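Local coordinates for extracellular solute-binding protein family 5 (Brucella melitensis, PDB 4ONY) that probably binds peptides or other small solutes in the periplasm and delivers them to an ABC transporter for uptake, at residues F302-T306 and T580-Y585; V136-Y140 and S168-T172. One frame throughout, in Å; residues are numbered along the deposited sequence.

Contact 1 joins two loop segments near the middle of the chain. Contact 2 packs a helix against a strand in an outlying part of the fold. Their centres are 34 Å apart, and they share no helix or strand. Contact 1 is partly buried and mixed in chemistry: backbone hydrogen bonds and two bridging waters along most of its length, a phenylalanine ring under a tyrosine CB at the far end. Contact 2 is buried and almost wholly apolar across its interface. Its segments are close in sequence, 28 residues apart, whereas those of contact 1 are 274 apart. Contact 1 therefore ties distant parts of the chain together, while contact 2 belongs to a local core.

Contact 1. Residues F302-T306 and T580-Y585; sequences FEKGT and TPLSGY
Gly305 and Leu582 carry the direct polar link. Gly305 N donates to Leu582 O at 2.8 Å, with the donor in the carbonyl plane and a fairly straight N-H (153°). Thr306 N adds a weak bond to the same oxygen, so two successive amides converge on one carbonyl. That carbonyl lies within a type I beta turn, Pro581 to Gly584, closed by Gly584 N on Pro581 O.

Two waters extend the polar contact. One bridges Glu303 O (2.7 Å) and Pro581 O (2.6 Å). The other donates to Ser583 O and also hydrogen-bonds Thr306 OG1. The Lys304 chain is straight until chi4 (79°), where it bends and brings NZ to Thr306 OG1 at 3.2 Å. Ser583 OG is held by Arg92 O.

Apolar packing fills in around these bonds. Lys304 CB rests on Gly584 CA at 3.7 Å, a close approach that suits a residue without a side chain. Leu582 CD1 reaches along the flank to Gly305 CA at 3.9 Å.

The aromatic end is separate. Tyr585 CB stands almost exactly over the centre of the Phe302 ring, a CH-pi contact of 3.7 Å to the centroid. The Tyr585 ring itself is tilted 49° from the Phe302 plane. Thr580 OG1 lies at the Phe302 edge, near its plane. His576 meets Phe302 edge-to-face.

Segment 302-306 leaves strand 297-302 and leads to strand 310-315 of the six-stranded mixed sheet. Phe302 also pairs by backbone with Gln566. A turn docked on such a connection is consistent with the interlobe crossover region of a two-lobed family 5 solute-binding protein.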
ATOM      1  N   PHE A 302     -12.492  -6.990  -9.947  1.00 14.56           N
ATOM      2  CA  PHE A 302     -11.339  -7.849  -9.726  1.00 14.77           C
ATOM      3  C   PHE A 302     -11.167  -8.136  -8.232  1.00 15.54           C
ATOM      4  O   PHE A 302     -11.667  -7.402  -7.400  1.00 14.70           O
ATOM      5  CB  PHE A 302     -10.080  -7.134 -10.208  1.00 14.38           C
ATOM      6  CG  PHE A 302     -10.150  -6.636 -11.630  1.00 14.07           C
ATOM      7  CD1 PHE A 302     -10.646  -5.383 -11.903  1.00 14.14           C
ATOM      8  CD2 PHE A 302      -9.700  -7.396 -12.673  1.00 14.14           C
ATOM      9  CE1 PHE A 302     -10.733  -4.905 -13.193  1.00 13.74           C
ATOM     10  CE2 PHE A 302      -9.755  -6.944 -13.964  1.00 13.90           C
ATOM     11  CZ  PHE A 302     -10.312  -5.695 -14.230  1.00 14.14           C
ATOM     12  N   GLU A 303     -10.484  -9.227  -7.900  1.00 15.81           N
ATOM     13  CA  GLU A 303     -10.134  -9.479  -6.528  1.00 17.53           C
ATOM     14  C   GLU A 303      -8.664  -9.540  -6.446  1.00 16.70           C
ATOM     15  O   GLU A 303      -7.991  -9.766  -7.443  1.00 18.39           O
ATOM     16  CB  GLU A 303     -10.720 -10.798  -6.039  1.00 19.50           C
ATOM     17  CG  GLU A 303     -12.215 -10.750  -5.936  1.00 21.71           C
ATOM     18  CD  GLU A 303     -12.789 -12.102  -5.541  1.00 24.10           C
ATOM     19  OE1 GLU A 303     -13.031 -12.925  -6.472  1.00 24.93           O
ATOM     20  OE2 GLU A 303     -12.995 -12.303  -4.327  1.00 24.17           O
ATOM     21  N   LYS A 304      -8.156  -9.316  -5.264  1.00 16.64           N
ATOM     22  CA  LYS A 304      -6.725  -9.334  -5.064  1.00 16.58           C
ATOM     23  C   LYS A 304      -6.450 -10.025  -3.742  1.00 15.93           C
ATOM     24  O   LYS A 304      -7.317 -10.066  -2.870  1.00 15.41           O
ATOM     25  CB  LYS A 304      -6.166  -7.914  -5.099  1.00 17.04           C
ATOM     26  CG  LYS A 304      -6.607  -7.012  -3.953  1.00 18.27           C
ATOM     27  CD  LYS A 304      -6.078  -5.607  -4.210  1.00 19.73           C
ATOM     28  CE  LYS A 304      -6.485  -4.607  -3.130  1.00 22.08           C
ATOM     29  NZ  LYS A 304      -5.625  -4.737  -1.929  1.00 22.21           N
ATOM     30  N   GLY A 305      -5.241 -10.562  -3.618  1.00 16.62           N
ATOM     31  CA  GLY A 305      -4.800 -11.205  -2.424  1.00 16.33           C
ATOM     32  C   GLY A 305      -3.800 -10.391  -1.604  1.00 15.89           C
ATOM     33  O   GLY A 305      -3.391 -10.832  -0.545  1.00 15.64           O
ATOM     34  N   THR A 306      -3.416  -9.208  -2.070  1.00 15.64           N
ATOM     35  CA  THR A 306      -2.765  -8.234  -1.200  1.00 14.88           C
ATOM     36  C   THR A 306      -3.843  -7.691  -0.206  1.00 14.84           C
ATOM     37  O   THR A 306      -5.044  -7.662  -0.502  1.00 14.64           O
ATOM     38  CB  THR A 306      -2.161  -7.073  -1.988  1.00 14.75           C
ATOM     39  OG1 THR A 306      -3.164  -6.521  -2.837  1.00 14.16           O
ATOM     40  CG2 THR A 306      -1.006  -7.548  -2.812  1.00 15.31           C
ATOM     41  N   THR A 580      -6.003 -12.519 -13.378  1.00 16.34           N
ATOM     42  CA  THR A 580      -5.688 -11.381 -12.542  1.00 15.55           C
ATOM     43  C   THR A 580      -4.737 -11.868 -11.456  1.00 15.39           C
ATOM     44  O   THR A 580      -5.055 -12.808 -10.758  1.00 15.25           O
ATOM     45  CB  THR A 580      -6.954 -10.859 -11.874  1.00 15.34           C
ATOM     46  OG1 THR A 580      -7.856 -10.385 -12.878  1.00 14.33           O
ATOM     47  CG2 THR A 580      -6.591  -9.708 -10.930  1.00 14.89           C
ATOM     48  N   PRO A 581      -3.576 -11.234 -11.309  1.00 14.34           N
ATOM     49  CA  PRO A 581      -2.635 -11.763 -10.363  1.00 14.00           C
ATOM     50  C   PRO A 581      -2.920 -11.358  -8.916  1.00 14.15           C
ATOM     51  O   PRO A 581      -3.885 -10.643  -8.633  1.00 13.99           O
ATOM     52  CB  PRO A 581      -1.320 -11.162 -10.848  1.00 14.30           C
ATOM     53  CG  PRO A 581      -1.693  -9.847 -11.418  1.00 13.91           C
ATOM     54  CD  PRO A 581      -3.054 -10.056 -12.029  1.00 13.98           C
ATOM     55  N   LEU A 582      -2.070 -11.821  -8.019  1.00 14.24           N
ATOM     56  CA  LEU A 582      -2.163 -11.565  -6.577  1.00 14.03           C
ATOM     57  C   LEU A 582      -2.389 -10.107  -6.239  1.00 14.36           C
ATOM     58  O   LEU A 582      -3.174  -9.798  -5.320  1.00 13.17           O
ATOM     59  CB  LEU A 582      -0.887 -12.050  -5.904  1.00 14.46           C
ATOM     60  CG  LEU A 582      -0.831 -12.163  -4.350  1.00 14.27           C
ATOM     61  CD1 LEU A 582      -1.814 -13.212  -3.883  1.00 14.31           C
ATOM     62  CD2 LEU A 582       0.595 -12.495  -3.953  1.00 14.69           C
ATOM     63  N   SER A 583      -1.705  -9.197  -6.967  1.00 14.37           N
ATOM     64  CA  SER A 583      -1.795  -7.764  -6.666  1.00 14.38           C
ATOM     65  C   SER A 583      -3.023  -7.069  -7.237  1.00 13.55           C
ATOM     66  O   SER A 583      -3.217  -5.890  -7.004  1.00 13.37           O
ATOM     67  CB  SER A 583      -0.561  -7.010  -7.109  1.00 15.86           C
ATOM     68  OG  SER A 583       0.613  -7.425  -6.437  1.00 17.28           O
ATOM     69  N   GLY A 584      -3.874  -7.794  -7.950  1.00 13.30           N
ATOM     70  CA  GLY A 584      -5.062  -7.195  -8.511  1.00 13.17           C
ATOM     71  C   GLY A 584      -4.798  -6.802  -9.956  1.00 12.93           C
ATOM     72  O   GLY A 584      -3.813  -7.251 -10.548  1.00 12.58           O
ATOM     73  N   TYR A 585      -5.681  -6.002 -10.546  1.00 13.50           N
ATOM     74  CA  TYR A 585      -5.562  -5.707 -11.976  1.00 13.97           C
ATOM     75  C   TYR A 585      -4.223  -5.004 -12.231  1.00 14.36           C
ATOM     76  O   TYR A 585      -3.749  -4.249 -11.387  1.00 14.62           O
ATOM     77  CB  TYR A 585      -6.766  -4.866 -12.510  1.00 14.99           C
ATOM     78  CG  TYR A 585      -6.809  -3.447 -11.904  1.00 15.00           C
ATOM     79  CD1 TYR A 585      -6.070  -2.418 -12.449  1.00 15.08           C
ATOM     80  CD2 TYR A 585      -7.558  -3.200 -10.772  1.00 15.37           C
ATOM     81  CE1 TYR A 585      -6.059  -1.147 -11.866  1.00 16.70           C
ATOM     82  CE2 TYR A 585      -7.588  -1.951 -10.173  1.00 16.06           C
ATOM     83  CZ  TYR A 585      -6.816  -0.928 -10.709  1.00 17.33           C
ATOM     84  OH  TYR A 585      -6.833   0.302 -10.133  1.00 19.53           O
TER
HETATM   85  O   HOH W   1      -6.229 -11.747  -8.079  1.00 25.38           O
HETATM   86  O   HOH W   2      -2.254  -4.703  -4.755  1.00 26.29           O

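Contact 2. Residues V136-Y140 and S168-T172; sequences VLFTY and SVRFT
Val136 O accepts a hydrogen bond from Tyr140 N at 3.2 Å, the helical i to i+4 bond. It places Val136 and Tyr140 one turn apart, and both direct their CB atoms toward strand 168-172. No hydrogen bond crosses between the two segments.

The main contact is aromatic. Phe171 turns the edge of its ring to the face of Tyr140, an edge-to-face pair with centroids 5.0 Å apart and planes at 67°. Phe171 CE2 stands over the centre of the Tyr140 ring, 3.7 Å from Tyr140 CZ. Phe171 CZ lies just beside it, 3.7 Å from Tyr140 CE1. Tyr140 CG stands anti to its carbonyl carbon (chi1 -74°), which places the ring beside Phe171; chi2 then sets how its face is turned.

The aliphatic branches close up alongside. Val136 CG1 is anti to the backbone nitrogen and meets Phe171 CZ at 4.0 Å. Val136 CG1 also lies 4.3 Å from Val169 CG1. At the flank, Leu137 CD2 meets Val169 CG2 at 4.2 Å.

Helix 133-146 thus packs on one face of the antiparallel sheet, with the two short segments 34° from parallel. Ile185 of helix 181-187 touches both rings, and Ile161 of the neighbouring strand extends the apolar patch. Arg170, between Val169 and Phe171, instead makes a salt bridge to Glu116.

With almost only carbon meeting carbon and no hydrogen bond across, the helix is held on the sheet by dispersion and the hydrophobic effect. The edge-to-face ring pair probably adds some directional preference.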
ATOM      1  N   VAL A 136      25.430   3.065 -13.521  1.00 19.66           N
ATOM      2  CA  VAL A 136      25.036   2.628 -12.173  1.00 19.34           C
ATOM      3  C   VAL A 136      25.854   3.372 -11.126  1.00 20.27           C
ATOM      4  O   VAL A 136      25.309   3.897 -10.158  1.00 19.73           O
ATOM      5  CB  VAL A 136      25.219   1.116 -11.968  1.00 19.71           C
ATOM      6  CG1 VAL A 136      24.817   0.701 -10.541  1.00 19.16           C
ATOM      7  CG2 VAL A 136      24.441   0.320 -13.008  1.00 19.65           C
ATOM      8  N   LEU A 137      27.169   3.434 -11.319  1.00 21.28           N
ATOM      9  CA  LEU A 137      28.016   4.098 -10.336  1.00 22.53           C
ATOM     10  C   LEU A 137      27.636   5.561 -10.229  1.00 22.21           C
ATOM     11  O   LEU A 137      27.558   6.115  -9.120  1.00 22.56           O
ATOM     12  CB  LEU A 137      29.525   3.978 -10.680  1.00 23.37           C
ATOM     13  CG  LEU A 137      30.151   2.583 -10.756  1.00 24.41           C
ATOM     14  CD1 LEU A 137      31.646   2.664 -11.036  1.00 26.06           C
ATOM     15  CD2 LEU A 137      29.914   1.810  -9.477  1.00 24.32           C
ATOM     16  N   PHE A 138      27.450   6.192 -11.391  1.00 21.84           N
ATOM     17  CA  PHE A 138      27.047   7.578 -11.446  1.00 21.18           C
ATOM     18  C   PHE A 138      25.746   7.785 -10.674  1.00 20.06           C
ATOM     19  O   PHE A 138      25.601   8.763  -9.920  1.00 20.34           O
ATOM     20  CB  PHE A 138      26.875   7.988 -12.905  1.00 21.61           C
ATOM     21  CG  PHE A 138      26.068   9.228 -13.103  1.00 20.89           C
ATOM     22  CD1 PHE A 138      26.638  10.469 -12.944  1.00 21.76           C
ATOM     23  CD2 PHE A 138      24.765   9.145 -13.521  1.00 20.73           C
ATOM     24  CE1 PHE A 138      25.885  11.621 -13.163  1.00 21.84           C
ATOM     25  CE2 PHE A 138      24.001  10.292 -13.722  1.00 20.31           C
ATOM     26  CZ  PHE A 138      24.553  11.515 -13.524  1.00 20.63           C
ATOM     27  N   THR A 139      24.811   6.868 -10.870  1.00 18.99           N
ATOM     28  CA  THR A 139      23.480   6.946 -10.246  1.00 18.10           C
ATOM     29  C   THR A 139      23.566   7.043  -8.734  1.00 17.56           C
ATOM     30  O   THR A 139      22.921   7.905  -8.134  1.00 16.59           O
ATOM     31  CB  THR A 139      22.578   5.738 -10.634  1.00 17.84           C
ATOM     32  OG1 THR A 139      22.333   5.726 -12.050  1.00 18.21           O
ATOM     33  CG2 THR A 139      21.249   5.817  -9.925  1.00 17.59           C
ATOM     34  N   TYR A 140      24.360   6.168  -8.110  1.00 17.85           N
ATOM     35  CA  TYR A 140      24.481   6.172  -6.623  1.00 18.63           C
ATOM     36  C   TYR A 140      25.231   7.421  -6.138  1.00 19.89           C
ATOM     37  O   TYR A 140      24.911   7.985  -5.064  1.00 20.48           O
ATOM     38  CB  TYR A 140      25.069   4.857  -6.077  1.00 18.44           C
ATOM     39  CG  TYR A 140      24.015   3.788  -6.165  1.00 17.88           C
ATOM     40  CD1 TYR A 140      23.741   3.163  -7.361  1.00 17.86           C
ATOM     41  CD2 TYR A 140      23.215   3.477  -5.067  1.00 17.92           C
ATOM     42  CE1 TYR A 140      22.702   2.244  -7.475  1.00 17.79           C
ATOM     43  CE2 TYR A 140      22.181   2.562  -5.160  1.00 17.79           C
ATOM     44  CZ  TYR A 140      21.917   1.933  -6.365  1.00 17.75           C
ATOM     45  OH  TYR A 140      20.854   1.024  -6.473  1.00 17.66           O
ATOM     46  N   SER A 168      29.515  -5.976 -14.944  1.00 27.33           N
ATOM     47  CA  SER A 168      29.134  -6.396 -13.574  1.00 26.89           C
ATOM     48  C   SER A 168      29.439  -5.370 -12.501  1.00 24.72           C
ATOM     49  O   SER A 168      30.498  -4.762 -12.493  1.00 24.67           O
ATOM     50  CB  SER A 168      29.854  -7.673 -13.177  1.00 28.29           C
ATOM     51  OG  SER A 168      29.237  -8.755 -13.804  1.00 31.40           O
ATOM     52  N   VAL A 169      28.529  -5.241 -11.559  1.00 23.35           N
ATOM     53  CA  VAL A 169      28.682  -4.314 -10.462  1.00 22.49           C
ATOM     54  C   VAL A 169      28.304  -4.972  -9.151  1.00 22.29           C
ATOM     55  O   VAL A 169      27.260  -5.589  -9.030  1.00 22.99           O
ATOM     56  CB  VAL A 169      27.909  -3.009 -10.718  1.00 21.93           C
ATOM     57  CG1 VAL A 169      26.389  -3.244 -10.893  1.00 20.86           C
ATOM     58  CG2 VAL A 169      28.156  -2.045  -9.591  1.00 21.99           C
ATOM     59  N   ARG A 170      29.145  -4.819  -8.149  1.00 23.73           N
ATOM     60  CA  ARG A 170      28.913  -5.415  -6.840  1.00 25.15           C
ATOM     61  C   ARG A 170      28.737  -4.363  -5.744  1.00 24.24           C
ATOM     62  O   ARG A 170      29.517  -3.433  -5.651  1.00 24.69           O
ATOM     63  CB  ARG A 170      30.069  -6.348  -6.456  1.00 28.01           C
ATOM     64  CG  ARG A 170      29.869  -6.938  -5.069  1.00 31.67           C
ATOM     65  CD  ARG A 170      30.999  -7.837  -4.578  1.00 35.78           C
ATOM     66  NE  ARG A 170      30.998  -9.118  -5.272  1.00 40.33           N
ATOM     67  CZ  ARG A 170      31.254 -10.316  -4.715  1.00 47.98           C
ATOM     68  NH1 ARG A 170      31.550 -10.438  -3.411  1.00 49.22           N
ATOM     69  NH2 ARG A 170      31.231 -11.419  -5.473  1.00 47.94           N
ATOM     70  N   PHE A 171      27.699  -4.524  -4.932  1.00 23.33           N
ATOM     71  CA  PHE A 171      27.448  -3.685  -3.746  1.00 22.95           C
ATOM     72  C   PHE A 171      27.815  -4.509  -2.526  1.00 23.37           C
ATOM     73  O   PHE A 171      27.258  -5.592  -2.332  1.00 23.53           O
ATOM     74  CB  PHE A 171      25.946  -3.347  -3.645  1.00 22.21           C
ATOM     75  CG  PHE A 171      25.431  -2.511  -4.780  1.00 21.98           C
ATOM     76  CD1 PHE A 171      25.156  -3.068  -6.011  1.00 21.69           C
ATOM     77  CD2 PHE A 171      25.208  -1.162  -4.611  1.00 21.87           C
ATOM     78  CE1 PHE A 171      24.676  -2.288  -7.058  1.00 21.62           C
ATOM     79  CE2 PHE A 171      24.743  -0.380  -5.647  1.00 21.70           C
ATOM     80  CZ  PHE A 171      24.487  -0.940  -6.878  1.00 22.25           C
ATOM     81  N   THR A 172      28.755  -4.038  -1.727  1.00 23.55           N
ATOM     82  CA  THR A 172      29.068  -4.674  -0.440  1.00 24.55           C
ATOM     83  C   THR A 172      28.514  -3.827   0.687  1.00 24.53           C
ATOM     84  O   THR A 172      28.777  -2.624   0.736  1.00 24.83           O
ATOM     85  CB  THR A 172      30.586  -4.826  -0.268  1.00 26.50           C
ATOM     86  OG1 THR A 172      31.110  -5.493  -1.401  1.00 26.04           O
ATOM     87  CG2 THR A 172      30.942  -5.617   1.019  1.00 27.70           C
TER